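Local coordinates for SusD superfamily protein (Bacteroides vulgatus ATCC 8482, PDB 3JQ0) that probably binds glycans or other nutrients at the bacterial outer membrane, as a member of the SusD family, at residues S27-F30 with F31-G34; D381-E384 with E385-V389; A98-N101 with Y102-E106; E151-E154 with Q155-D159. All blocks are in the same frame, centred on the assembly; numbering follows the deposited sequence.

Contact 1. Residues S27-F30 with F31-G34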
ATOM      1  N   SER A  27      -2.441   0.572   9.803  1.00  7.94           N
ATOM      2  CA  SER A  27      -2.863   0.327   8.400  1.00  8.58           C
ATOM      3  C   SER A  27      -3.145   1.617   7.672  1.00  7.72           C
ATOM      4  O   SER A  27      -2.678   1.820   6.543  1.00  7.66           O
ATOM      5  CB  SER A  27      -4.236  -0.452   8.438  1.00 11.22           C
ATOM      6  OG  SER A  27      -4.183  -1.732   8.865  1.00 12.14           O
ATOM      7  N   TYR A  28      -3.978   2.451   8.287  1.00  7.32           N
ATOM      8  CA  TYR A  28      -4.343   3.711   7.687  1.00  7.53           C
ATOM      9  C   TYR A  28      -3.102   4.584   7.436  1.00  6.83           C
ATOM     10  O   TYR A  28      -2.926   5.142   6.349  1.00  7.18           O
ATOM     11  CB  TYR A  28      -5.380   4.417   8.565  1.00  8.28           C
ATOM     12  CG  TYR A  28      -5.802   5.767   8.047  1.00  7.86           C
ATOM     13  CD1 TYR A  28      -6.213   5.946   6.762  1.00  7.89           C
ATOM     14  CD2 TYR A  28      -5.822   6.859   8.902  1.00  9.33           C
ATOM     15  CE1 TYR A  28      -6.635   7.197   6.306  1.00 10.00           C
ATOM     16  CE2 TYR A  28      -6.230   8.086   8.495  1.00 10.34           C
ATOM     17  CZ  TYR A  28      -6.631   8.268   7.167  1.00  9.36           C
ATOM     18  OH  TYR A  28      -7.053   9.512   6.739  1.00 12.61           O
ATOM     19  N   ASN A  29      -2.236   4.710   8.456  1.00  7.21           N
ATOM     20  CA  ASN A  29      -1.000   5.465   8.250  1.00  7.07           C
ATOM     21  C   ASN A  29      -0.143   4.899   7.138  1.00  7.20           C
ATOM     22  O   ASN A  29       0.465   5.677   6.394  1.00  7.29           O
ATOM     23  CB  ASN A  29      -0.204   5.560   9.531  1.00  7.75           C
ATOM     24  CG  ASN A  29      -0.729   6.571  10.508  1.00  8.61           C
ATOM     25  OD1 ASN A  29      -1.602   7.361  10.201  1.00 10.84           O
ATOM     26  ND2 ASN A  29      -0.152   6.558  11.713  1.00 10.16           N
ATOM     27  N   PHE A  30      -0.077   3.587   6.964  1.00  6.99           N
ATOM     28  CA  PHE A  30       0.708   3.027   5.854  1.00  7.23           C
ATOM     29  C   PHE A  30       0.129   3.478   4.533  1.00  6.78           C
ATOM     30  O   PHE A  30       0.872   3.776   3.596  1.00  7.31           O
ATOM     31  CB  PHE A  30       0.776   1.486   5.925  1.00  7.91           C
ATOM     32  CG  PHE A  30       1.386   0.939   7.190  1.00  8.78           C
ATOM     33  CD1 PHE A  30       2.409   1.612   7.889  1.00 10.06           C
ATOM     34  CD2 PHE A  30       0.957  -0.276   7.709  1.00  9.59           C
ATOM     35  CE1 PHE A  30       2.935   1.093   9.066  1.00 11.75           C
ATOM     36  CE2 PHE A  30       1.492  -0.793   8.883  1.00 10.52           C
ATOM     37  CZ  PHE A  30       2.462  -0.093   9.573  1.00 12.64           C
ATOM     38  N   PHE A  31      -1.202   3.490   4.397  1.00  6.93           N
ATOM     39  CA  PHE A  31      -1.847   4.054   3.229  1.00  6.85           C
ATOM     40  C   PHE A  31      -1.446   5.502   3.004  1.00  6.04           C
ATOM     41  O   PHE A  31      -1.049   5.891   1.908  1.00  6.47           O
ATOM     42  CB  PHE A  31      -3.360   3.891   3.309  1.00  6.77           C
ATOM     43  CG  PHE A  31      -4.127   4.731   2.332  1.00  6.27           C
ATOM     44  CD1 PHE A  31      -4.156   4.420   0.969  1.00  7.41           C
ATOM     45  CD2 PHE A  31      -4.770   5.879   2.783  1.00  7.07           C
ATOM     46  CE1 PHE A  31      -4.885   5.255   0.108  1.00  7.66           C
ATOM     47  CE2 PHE A  31      -5.478   6.694   1.919  1.00  8.08           C
ATOM     48  CZ  PHE A  31      -5.522   6.378   0.583  1.00  8.10           C
ATOM     49  N   LEU A  32      -1.583   6.319   4.053  1.00  5.95           N
ATOM     50  CA  LEU A  32      -1.304   7.735   3.913  1.00  6.40           C
ATOM     51  C   LEU A  32       0.135   8.015   3.508  1.00  5.75           C
ATOM     52  O   LEU A  32       0.401   8.937   2.719  1.00  6.64           O
ATOM     53  CB  LEU A  32      -1.604   8.495   5.215  1.00  7.01           C
ATOM     54  CG  LEU A  32      -3.081   8.590   5.666  1.00  7.08           C
ATOM     55  CD1 LEU A  32      -3.120   9.360   7.004  1.00  9.03           C
ATOM     56  CD2 LEU A  32      -3.973   9.187   4.599  1.00  8.57           C
ATOM     57  N   LEU A  33       1.072   7.259   4.082  1.00  6.16           N
ATOM     58  CA  LEU A  33       2.467   7.460   3.769  1.00  6.13           C
ATOM     59  C   LEU A  33       2.783   7.027   2.348  1.00  6.45           C
ATOM     60  O   LEU A  33       3.664   7.634   1.707  1.00  6.83           O
ATOM     61  CB  LEU A  33       3.347   6.645   4.749  1.00  6.91           C
ATOM     62  CG  LEU A  33       3.361   7.177   6.184  1.00  7.29           C
ATOM     63  CD1 LEU A  33       4.123   6.203   7.065  1.00  9.81           C
ATOM     64  CD2 LEU A  33       3.983   8.558   6.251  1.00  8.54           C
ATOM     65  N   GLY A  34       2.085   6.014   1.831  1.00  6.30           N
ATOM     66  CA  GLY A  34       2.488   5.419   0.577  1.00  6.28           C
ATOM     67  C   GLY A  34       1.743   5.850  -0.663  1.00  5.93           C
ATOM     68  O   GLY A  34       2.205   5.522  -1.766  1.00  6.44           O
TER
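Tyr28 and Leu32, one helical turn apart, make the main side-chain contact of this short helix, and it is a CH-pi contact. Leu32 CD1 lies over one face of the phenol ring, 3.9 Å from the ring centroid and 24° off the normal, displaced toward the rim on the CE2 side. The other methyl also reaches the ring: Leu32 CD2 is 3.7 Å from Tyr28 CE1. With CG turned anti to its own backbone nitrogen (chi1 178°), Tyr28 swings its ring toward the next turn, where a branched leucine can set both methyls against it.

Apolar contact is looser at Phe31, whose CD2 is 4.2 Å from Tyr28 CE1. Phe31 also offers its ring edge to the carbonyl oxygen of Tyr28.

Backbone hydrogen bonding is regular until the end. Leu32 N binds Tyr28 O at 2.9 Å and Leu33 N binds Asn29 O at 2.9 Å, whereas Gly34 N gives Phe30 O a weak bond with an angle of 134°. Glycine suits this last position because a beta carbon on Gly34 would sit tightly against Phe30 O.

Large apolar residues fit the buried surroundings of helix 27-34. Phe30 stacks on His117 and meets Tyr113 edge-to-face on helix 97-122, which Leu33 also touches; the rings of Tyr28 and Phe31 turn to Tyr260 and Trp257, ahead of helix 262-265.

Contact 2. Residues D381-E384 with E385-V389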
ATOM      1  N   ASP A 381      14.854  -8.301 -19.153  1.00  8.58           N
ATOM      2  CA  ASP A 381      13.556  -8.249 -19.771  1.00  8.32           C
ATOM      3  C   ASP A 381      12.442  -8.517 -18.734  1.00  8.01           C
ATOM      4  O   ASP A 381      12.392  -9.595 -18.162  1.00  8.96           O
ATOM      5  CB  ASP A 381      13.497  -9.337 -20.842  1.00  9.79           C
ATOM      6  CG  ASP A 381      12.151  -9.436 -21.506  1.00 10.60           C
ATOM      7  OD1 ASP A 381      11.373  -8.489 -21.459  1.00 10.73           O
ATOM      8  OD2 ASP A 381      11.950 -10.446 -22.195  1.00 17.55           O
ATOM      9  N   PRO A 382      11.517  -7.567 -18.543  1.00  7.64           N
ATOM     10  CA  PRO A 382      10.402  -7.705 -17.590  1.00  7.60           C
ATOM     11  C   PRO A 382       9.091  -8.217 -18.228  1.00  8.04           C
ATOM     12  O   PRO A 382       8.050  -8.191 -17.559  1.00  7.76           O
ATOM     13  CB  PRO A 382      10.177  -6.255 -17.146  1.00  8.34           C
ATOM     14  CG  PRO A 382      10.376  -5.503 -18.440  1.00  8.29           C
ATOM     15  CD  PRO A 382      11.543  -6.196 -19.112  1.00  7.98           C
ATOM     16  N   THR A 383       9.114  -8.617 -19.486  1.00  7.70           N
ATOM     17  CA  THR A 383       7.890  -8.913 -20.210  1.00  7.54           C
ATOM     18  C   THR A 383       6.982  -9.902 -19.511  1.00  8.07           C
ATOM     19  O   THR A 383       5.772  -9.731 -19.456  1.00  8.46           O
ATOM     20  CB  THR A 383       8.207  -9.364 -21.645  1.00  8.33           C
ATOM     21  OG1 THR A 383       8.893  -8.313 -22.350  1.00  8.69           O
ATOM     22  CG2 THR A 383       6.949  -9.782 -22.420  1.00 10.11           C
ATOM     23  N   GLU A 384       7.569 -10.987 -19.019  1.00  7.98           N
ATOM     24  CA  GLU A 384       6.769 -12.073 -18.426  0.51  8.73           C
ATOM     25  C   GLU A 384       5.975 -11.595 -17.231  1.00  7.68           C
ATOM     26  O   GLU A 384       4.820 -11.941 -17.042  1.00  8.65           O
ATOM     27  CB  GLU A 384       7.627 -13.251 -17.978  0.51  9.29           C
ATOM     28  CG  GLU A 384       6.797 -14.533 -17.660  0.51 12.70           C
ATOM     29  CD  GLU A 384       7.652 -15.603 -16.986  0.51 16.99           C
ATOM     30  OE1 GLU A 384       8.797 -15.857 -17.460  0.51 19.90           O
ATOM     31  OE2 GLU A 384       7.208 -16.142 -15.937  0.51 21.00           O
ATOM     32  N   GLU A 385       6.638 -10.863 -16.358  1.00  7.83           N
ATOM     33  CA  GLU A 385       6.032 -10.365 -15.147  1.00  7.50           C
ATOM     34  C   GLU A 385       4.908  -9.364 -15.437  1.00  7.53           C
ATOM     35  O   GLU A 385       3.791  -9.465 -14.901  1.00  8.12           O
ATOM     36  CB  GLU A 385       7.066  -9.698 -14.239  1.00  8.76           C
ATOM     37  CG  GLU A 385       8.070 -10.599 -13.608  1.00  8.91           C
ATOM     38  CD  GLU A 385       9.206 -11.033 -14.515  1.00 10.05           C
ATOM     39  OE1 GLU A 385       9.408 -10.405 -15.558  1.00  9.94           O
ATOM     40  OE2 GLU A 385       9.926 -11.953 -14.115  1.00 10.69           O
ATOM     41  N   ILE A 386       5.179  -8.429 -16.332  1.00  7.09           N
ATOM     42  CA  ILE A 386       4.178  -7.434 -16.683  1.00  7.31           C
ATOM     43  C   ILE A 386       2.955  -8.120 -17.290  1.00  6.94           C
ATOM     44  O   ILE A 386       1.820  -7.831 -16.940  1.00  7.42           O
ATOM     45  CB  ILE A 386       4.732  -6.325 -17.616  1.00  7.55           C
ATOM     46  CG1 ILE A 386       5.894  -5.586 -16.940  1.00  7.84           C
ATOM     47  CG2 ILE A 386       3.629  -5.404 -18.067  1.00  8.21           C
ATOM     48  CD1 ILE A 386       6.649  -4.629 -17.848  1.00  8.64           C
ATOM     49  N   ASN A 387       3.196  -9.017 -18.250  1.00  6.83           N
ATOM     50  CA  ASN A 387       2.083  -9.670 -18.931  1.00  7.24           C
ATOM     51  C   ASN A 387       1.355 -10.681 -18.067  1.00  6.92           C
ATOM     52  O   ASN A 387       0.172 -10.903 -18.324  1.00  8.17           O
ATOM     53  CB  ASN A 387       2.516 -10.250 -20.284  1.00  7.58           C
ATOM     54  CG  ASN A 387       2.625  -9.182 -21.318  1.00  7.64           C
ATOM     55  OD1 ASN A 387       1.969  -8.158 -21.242  1.00  8.44           O
ATOM     56  ND2 ASN A 387       3.468  -9.396 -22.347  1.00  9.24           N
ATOM     57  N   ALA A 388       1.981 -11.265 -17.038  1.00  7.65           N
ATOM     58  CA  ALA A 388       1.230 -12.144 -16.123  1.00  7.38           C
ATOM     59  C   ALA A 388       0.167 -11.284 -15.408  1.00  6.71           C
ATOM     60  O   ALA A 388      -0.975 -11.707 -15.256  1.00  7.43           O
ATOM     61  CB  ALA A 388       2.189 -12.793 -15.111  1.00  9.48           C
ATOM     62  N   VAL A 389       0.550 -10.109 -14.939  1.00  6.96           N
ATOM     63  CA  VAL A 389      -0.344  -9.196 -14.265  1.00  6.93           C
ATOM     64  C   VAL A 389      -1.435  -8.691 -15.224  1.00  7.15           C
ATOM     65  O   VAL A 389      -2.642  -8.654 -14.891  1.00  6.88           O
ATOM     66  CB  VAL A 389       0.392  -8.088 -13.543  1.00  6.74           C
ATOM     67  CG1 VAL A 389      -0.583  -7.084 -12.930  1.00  7.61           C
ATOM     68  CG2 VAL A 389       1.301  -8.660 -12.484  1.00  7.82           C
TER
HETATM   69  O   HOH W   1      10.319 -11.428 -17.824  1.00 12.00           O
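Pro382 and Ile386 meet at the first turn of helix 383-394, where a backbone bond and an apolar contact join the same two residues. Ile386 N donates to Pro382 O at 3.1 Å and almost straight, at 174°, while the two side chains lie alongside each other, Ile386 CD1 resting 3.9 Å from Pro382 CG. Proline suits the N-cap, where the lack of an N-H costs no helical bond.

The amides of the first turn have no preceding helical carbonyl to donate to, and other acceptors stand in. Asp381 OD1 takes two donors: Thr383 N at 3.0 Å, from above the carboxylate plane, which makes an Asx turn, and Thr383 OG1 on the syn lone pair at 2.6 Å. The amide of Glu384 is satisfied by a water, which accepts from Glu384 N and donates to both Asp381 O and Glu385 OE1. The water oxygen lies 2.6 Å from Glu385 OE1; the bend of the Glu385 chain at chi2 (78°) brings the carboxylate back to it. Glu385 OE2 has a salt bridge with Lys375, so both oxygens of this buried carboxylate are engaged.

One turn on, Asn387 N bonds to Thr383 O at 2.9 Å. Asn387 ND2 lies alongside Thr383 CG2 at 3.5 Å, a van der Waals contact. Asn387 OD1 accepts from Tyr408 N, and the amide nitrogen has its own hydrogen bond outside this turn, a double role that suits asparagine.

Pro382 and Glu385 face helix 364-377, and Ile386 and Val389 press on helix 430-441, so helix 383-394 fits between these two partners in the SusD-family helical framework.

Contact 3. Residues A98-N101 with Y102-E106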
ATOM      1  N   ALA A  98      12.017 -24.311  16.665  1.00 20.30           N
ATOM      2  CA  ALA A  98      11.241 -23.831  15.498  1.00 19.52           C
ATOM      3  C   ALA A  98      10.307 -22.686  15.892  1.00 18.81           C
ATOM      4  O   ALA A  98      10.141 -21.721  15.138  1.00 19.28           O
ATOM      5  CB  ALA A  98      10.431 -24.937  14.822  1.00 20.53           C
ATOM      6  N   THR A  99       9.710 -22.772  17.072  1.00 17.95           N
ATOM      7  CA  THR A  99       8.778 -21.728  17.528  1.00 17.46           C
ATOM      8  C   THR A  99       9.517 -20.440  17.856  1.00 15.96           C
ATOM      9  O   THR A  99       9.105 -19.358  17.459  1.00 14.97           O
ATOM     10  CB  THR A  99       7.917 -22.264  18.671  1.00 18.54           C
ATOM     11  OG1 THR A  99       7.024 -23.237  18.119  1.00 23.71           O
ATOM     12  CG2 THR A  99       7.081 -21.155  19.338  1.00 17.69           C
ATOM     13  N   GLN A 100      10.605 -20.571  18.596  1.00 15.84           N
ATOM     14  CA  GLN A 100      11.478 -19.467  18.950  1.00 15.11           C
ATOM     15  C   GLN A 100      11.968 -18.748  17.669  1.00 14.89           C
ATOM     16  O   GLN A 100      11.869 -17.508  17.530  1.00 14.51           O
ATOM     17  CB  GLN A 100      12.653 -19.978  19.782  1.00 16.56           C
ATOM     18  CG  GLN A 100      13.600 -18.918  20.248  1.00 16.70           C
ATOM     19  CD  GLN A 100      14.822 -19.489  20.978  1.00 18.45           C
ATOM     20  OE1 GLN A 100      15.334 -20.571  20.613  1.00 22.07           O
ATOM     21  NE2 GLN A 100      15.293 -18.769  21.977  1.00 19.77           N
ATOM     22  N   ASN A 101      12.481 -19.513  16.720  1.00 14.23           N
ATOM     23  CA  ASN A 101      12.985 -18.944  15.472  1.00 14.19           C
ATOM     24  C   ASN A 101      11.897 -18.228  14.693  1.00 12.81           C
ATOM     25  O   ASN A 101      12.153 -17.202  14.075  1.00 12.88           O
ATOM     26  CB  ASN A 101      13.669 -20.033  14.644  1.00 15.30           C
ATOM     27  CG  ASN A 101      15.043 -20.427  15.195  1.00 17.45           C
ATOM     28  OD1 ASN A 101      15.647 -19.702  15.975  1.00 22.92           O
ATOM     29  ND2 ASN A 101      15.558 -21.567  14.723  1.00 20.82           N
ATOM     30  N   TYR A 102      10.708 -18.810  14.649  1.00 12.66           N
ATOM     31  CA  TYR A 102       9.634 -18.206  13.881  1.00 12.01           C
ATOM     32  C   TYR A 102       9.289 -16.829  14.468  1.00 11.62           C
ATOM     33  O   TYR A 102       9.115 -15.854  13.744  1.00 10.98           O
ATOM     34  CB  TYR A 102       8.378 -19.096  13.801  1.00 13.10           C
ATOM     35  CG  TYR A 102       7.555 -18.799  12.556  1.00 12.19           C
ATOM     36  CD1 TYR A 102       7.922 -19.331  11.312  1.00 13.26           C
ATOM     37  CD2 TYR A 102       6.489 -17.903  12.587  1.00 12.38           C
ATOM     38  CE1 TYR A 102       7.234 -19.057  10.184  1.00 13.64           C
ATOM     39  CE2 TYR A 102       5.776 -17.609  11.423  1.00 11.83           C
ATOM     40  CZ  TYR A 102       6.170 -18.181  10.237  1.00 12.66           C
ATOM     41  OH  TYR A 102       5.470 -17.879   9.087  1.00 14.61           O
ATOM     42  N   TYR A 103       9.170 -16.757  15.794  1.00 11.56           N
ATOM     43  CA  TYR A 103       8.879 -15.474  16.428  1.00 10.92           C
ATOM     44  C   TYR A 103       9.986 -14.454  16.152  1.00 10.22           C
ATOM     45  O   TYR A 103       9.681 -13.286  15.902  1.00 10.57           O
ATOM     46  CB  TYR A 103       8.708 -15.595  17.926  1.00 11.35           C
ATOM     47  CG  TYR A 103       7.455 -16.262  18.444  1.00 12.07           C
ATOM     48  CD1 TYR A 103       6.215 -16.022  17.900  1.00 11.68           C
ATOM     49  CD2 TYR A 103       7.520 -17.114  19.528  1.00 13.38           C
ATOM     50  CE1 TYR A 103       5.105 -16.587  18.405  1.00 13.02           C
ATOM     51  CE2 TYR A 103       6.417 -17.714  20.009  1.00 13.36           C
ATOM     52  CZ  TYR A 103       5.196 -17.459  19.470  1.00 13.14           C
ATOM     53  OH  TYR A 103       4.024 -18.010  19.982  1.00 14.86           O
ATOM     54  N   LEU A 104      11.252 -14.858  16.185  1.00 10.60           N
ATOM     55  CA  LEU A 104      12.341 -13.943  15.911  1.00 10.72           C
ATOM     56  C   LEU A 104      12.283 -13.502  14.445  1.00 10.05           C
ATOM     57  O   LEU A 104      12.502 -12.314  14.164  1.00 10.19           O
ATOM     58  CB  LEU A 104      13.684 -14.575  16.269  1.00 11.47           C
ATOM     59  CG  LEU A 104      13.945 -14.752  17.761  1.00 13.97           C
ATOM     60  CD1 LEU A 104      15.232 -15.551  18.048  1.00 15.16           C
ATOM     61  CD2 LEU A 104      13.979 -13.422  18.464  1.00 14.14           C
ATOM     62  N   GLY A 105      11.970 -14.428  13.532  1.00  9.75           N
ATOM     63  CA  GLY A 105      11.847 -14.043  12.125  1.00  8.95           C
ATOM     64  C   GLY A 105      10.796 -12.957  11.986  1.00  8.72           C
ATOM     65  O   GLY A 105      11.006 -11.926  11.305  1.00  8.66           O
ATOM     66  N   GLU A 106       9.677 -13.130  12.681  1.00  8.30           N
ATOM     67  CA  GLU A 106       8.619 -12.141  12.630  1.00  7.90           C
ATOM     68  C   GLU A 106       8.992 -10.812  13.267  1.00  8.59           C
ATOM     69  O   GLU A 106       8.678  -9.737  12.694  1.00  8.87           O
ATOM     70  CB  GLU A 106       7.344 -12.686  13.250  1.00  8.40           C
ATOM     71  CG  GLU A 106       6.775 -13.907  12.568  1.00  8.92           C
ATOM     72  CD  GLU A 106       5.439 -14.297  13.128  1.00  9.06           C
ATOM     73  OE1 GLU A 106       5.346 -14.457  14.340  1.00 10.31           O
ATOM     74  OE2 GLU A 106       4.443 -14.504  12.355  1.00  9.57           O
TER
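A regular alpha-helical turn near the start of the long helix 97-122 brings Thr99 beside Tyr103, four residues on. The two side chains lie alongside each other and point the same way, and the threonine methyl does the touching: Thr99 CG2 is 3.6 Å from Tyr103 CE2. Thr99 chi1 (-70°) sets this methyl anti to the backbone nitrogen and puts OG1 on the other branch, where it hydrogen-bonds to Thr96 OG1. Threonine thus serves a ring with one arm and a polar neighbour with the other. The ring also passes close to the backbone, with Tyr103 CD2 3.4 Å from Thr99 O in an oblique approach.

Beneath the side chains runs the helical ladder. Tyr103 N bonds to Thr99 O at 3.1 Å and close to straight (169°), Leu104 N reaches Gln100 O at 3.0 Å, and Gly105 N closes on Asn101 O at 2.8 Å. Tyr102 N binds Ala98 O at 3.0 Å with more bend, at 150°.

The tyrosines combine apolar rings with hydroxyls that find partners in neighbouring elements. Tyr103 packs among helix 9-25 and helix 75-91, its OH bonded to Thr13 OG1. Tyr102 meets Phe167 edge-to-face at the end of helix 149-167, and its OH is hydrogen-bonded to Ser172 O and Lys174 N. Leu104 lies between helix 75-91 and helix 149-167, touching Thr89 and Ala166.

Contact 4. Residues E151-E154 with Q155-D159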
ATOM      1  N   GLU A 151      22.686   5.036   8.095  1.00 12.03           N
ATOM      2  CA  GLU A 151      22.740   4.162   9.241  1.00 12.13           C
ATOM      3  C   GLU A 151      21.391   3.545   9.527  1.00 10.05           C
ATOM      4  O   GLU A 151      21.323   2.389   9.962  1.00 10.70           O
ATOM      5  CB  GLU A 151      23.266   4.882  10.477  1.00 13.40           C
ATOM      6  CG  GLU A 151      24.710   5.280  10.338  1.00 17.26           C
ATOM      7  CD  GLU A 151      25.255   5.999  11.554  1.00 22.04           C
ATOM      8  OE1 GLU A 151      24.650   5.914  12.638  1.00 22.51           O
ATOM      9  OE2 GLU A 151      26.312   6.655  11.370  1.00 28.75           O
ATOM     10  N   VAL A 152      20.292   4.279   9.279  1.00  9.43           N
ATOM     11  CA  VAL A 152      18.966   3.680   9.364  1.00  9.00           C
ATOM     12  C   VAL A 152      18.838   2.499   8.412  1.00  9.05           C
ATOM     13  O   VAL A 152      18.387   1.412   8.777  1.00  9.37           O
ATOM     14  CB  VAL A 152      17.851   4.743   9.145  1.00  8.99           C
ATOM     15  CG1 VAL A 152      16.465   4.069   9.199  1.00 10.18           C
ATOM     16  CG2 VAL A 152      17.970   5.915  10.164  1.00 10.27           C
HETATM   17  N   MSE A 153      19.255   2.687   7.162  1.00  8.52           N
HETATM   18  CA  MSE A 153      19.221   1.604   6.191  1.00  8.82           C
HETATM   19  C   MSE A 153      20.112   0.449   6.568  1.00  8.65           C
HETATM   20  O   MSE A 153      19.740  -0.706   6.392  1.00  9.00           O
HETATM   21  CB  MSE A 153      19.532   2.117   4.760  1.00  8.90           C
HETATM   22  CG  MSE A 153      19.555   0.996   3.738  1.00  9.14           C
HETATM   23 SE   MSE A 153      17.867   0.025   3.617  1.00  9.39          SE
HETATM   24  CE  MSE A 153      16.991   1.128   2.276  1.00  9.74           C
ATOM     25  N   GLU A 154      21.296   0.723   7.116  1.00  9.27           N
ATOM     26  CA  GLU A 154      22.144  -0.373   7.594  0.51  9.84           C
ATOM     27  C   GLU A 154      21.440  -1.210   8.674  1.00  9.44           C
ATOM     28  O   GLU A 154      21.534  -2.429   8.674  1.00  9.40           O
ATOM     29  CB  GLU A 154      23.494   0.142   8.163  0.51 11.61           C
ATOM     30  CG  GLU A 154      24.519   0.781   7.183  0.51 13.15           C
ATOM     31  CD  GLU A 154      25.545   1.726   7.917  0.51 19.75           C
ATOM     32  OE1 GLU A 154      25.747   1.600   9.148  0.51 23.48           O
ATOM     33  OE2 GLU A 154      26.150   2.599   7.274  0.51 26.42           O
ATOM     34  N   GLN A 155      20.703  -0.552   9.582  1.00  9.31           N
ATOM     35  CA  GLN A 155      19.963  -1.274  10.603  1.00  9.38           C
ATOM     36  C   GLN A 155      18.814  -2.087   9.989  1.00  8.94           C
ATOM     37  O   GLN A 155      18.591  -3.246  10.389  1.00  9.51           O
ATOM     38  CB  GLN A 155      19.440  -0.304  11.664  1.00  9.76           C
ATOM     39  CG  GLN A 155      18.675  -1.034  12.770  1.00 11.40           C
ATOM     40  CD  GLN A 155      19.534  -1.975  13.581  1.00 12.03           C
ATOM     41  OE1 GLN A 155      20.699  -1.674  13.838  1.00 13.95           O
ATOM     42  NE2 GLN A 155      18.976  -3.133  13.967  1.00 12.99           N
ATOM     43  N   ILE A 156      18.106  -1.512   9.029  1.00  8.53           N
ATOM     44  CA  ILE A 156      17.065  -2.229   8.331  1.00  9.12           C
ATOM     45  C   ILE A 156      17.657  -3.521   7.726  1.00  8.31           C
ATOM     46  O   ILE A 156      17.066  -4.608   7.850  1.00  8.71           O
ATOM     47  CB  ILE A 156      16.390  -1.329   7.258  1.00  8.89           C
ATOM     48  CG1 ILE A 156      15.556  -0.252   7.916  1.00  8.73           C
ATOM     49  CG2 ILE A 156      15.592  -2.134   6.235  1.00  9.06           C
ATOM     50  CD1 ILE A 156      15.214   0.913   7.002  1.00  8.98           C
ATOM     51  N   LYS A 157      18.789  -3.384   7.044  1.00  8.92           N
ATOM     52  CA  LYS A 157      19.434  -4.534   6.416  1.00  8.55           C
ATOM     53  C   LYS A 157      19.885  -5.579   7.445  1.00  8.90           C
ATOM     54  O   LYS A 157      19.800  -6.779   7.206  1.00  9.38           O
ATOM     55  CB  LYS A 157      20.568  -4.103   5.517  1.00  9.18           C
ATOM     56  CG  LYS A 157      20.078  -3.427   4.268  1.00  9.38           C
ATOM     57  CD  LYS A 157      21.195  -2.857   3.432  1.00 10.24           C
ATOM     58  CE  LYS A 157      20.672  -2.272   2.126  1.00 11.72           C
ATOM     59  NZ  LYS A 157      21.814  -1.625   1.397  1.00 14.46           N
ATOM     60  N   LYS A 158      20.373  -5.123   8.602  1.00  9.34           N
ATOM     61  CA  LYS A 158      20.774  -6.031   9.654  0.52  9.22           C
ATOM     62  C   LYS A 158      19.587  -6.822  10.192  1.00  8.97           C
ATOM     63  O   LYS A 158      19.677  -8.019  10.438  1.00  9.76           O
ATOM     64  CB  LYS A 158      21.471  -5.218  10.754  0.52  9.36           C
ATOM     65  CG  LYS A 158      22.084  -6.034  11.898  0.52 10.41           C
ATOM     66  CD  LYS A 158      22.695  -5.127  12.950  0.52 12.56           C
ATOM     67  CE  LYS A 158      23.218  -5.937  14.138  0.52 15.32           C
ATOM     68  NZ  LYS A 158      23.568  -5.139  15.331  0.52 19.51           N
ATOM     69  N   ASP A 159      18.460  -6.119  10.378  1.00  9.04           N
ATOM     70  CA  ASP A 159      17.253  -6.792  10.855  1.00  8.84           C
ATOM     71  C   ASP A 159      16.672  -7.738   9.804  1.00  8.78           C
ATOM     72  O   ASP A 159      16.148  -8.787  10.160  1.00  9.39           O
ATOM     73  CB  ASP A 159      16.255  -5.742  11.305  1.00  8.76           C
ATOM     74  CG  ASP A 159      16.608  -5.145  12.651  1.00  9.61           C
ATOM     75  OD1 ASP A 159      17.306  -5.810  13.448  1.00 11.22           O
ATOM     76  OD2 ASP A 159      16.108  -4.010  12.936  1.00 10.39           O
TER
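The flat amide of Gln155 stands on the alpha-helix 149-167 on a chain whose CB packs 3.5 Å from Val152 O. Within 155-159, Gln155 NE2 donates to Asp159 OD2 at 3.2 Å with an angle of 169°. The acceptor lies nearly in the amide plane, but the donor meets OD2 from above the carboxylate plane, 49° out of it. A bend at chi2 (65°) turns the glutamine amide along the helix toward this partner. Asp159 OD1 has a salt bridge with Arg111 of helix 97-122, so the buried carboxylate is held from both the same helix and its neighbour.

The apolar side of the helix looks toward helix 97-122, where Met153, deposited as selenomethionine, touches Leu119 and Ile156 touches Tyr115. Between themselves, Val152 CG1 and Ile156 CD1 approach to 4.0 Å, and Met153 SE lies 4.1 Å from Ile156 CG2. Branched side chains and the flexible, unbranched chain of methionine, here carrying selenium as a label, suit such a packed surface.

Lys157 runs out extended across Met153, pairing a long aliphatic chain with a charged tip. NZ bonds to Ser196 OG and makes a cation-pi contact with Tyr193. Main-chain bonds tie the same turn together: Ile156 N donates to Val152 O, and Lys157 N to Met153 O, both at 2.9 Å. Farther out along the latter pair of residues, Lys157 CE rests 3.8 Å from Met153 CG.

All four contacts are local, between residues mostly three or four apart along a helix, contact 2 at a helix start. The centre of contact 1 is about 7 Å from the centre of the chain; those of the others are 21 to 26 Å from the chain's centre. Helix 97-122 connects three of them: it carries contact 3 near its start, while its later residues pack against contact 1 through Tyr113 and His117 and against contact 4 through Arg111, Tyr115 and Leu119. Contacts 3 and 4 come within about 6 Å at their nearest atoms without touching. Contact 2 belongs to the later part of the chain, about 17 Å from contact 1 between nearest atoms. No ligand site is identified at any of them.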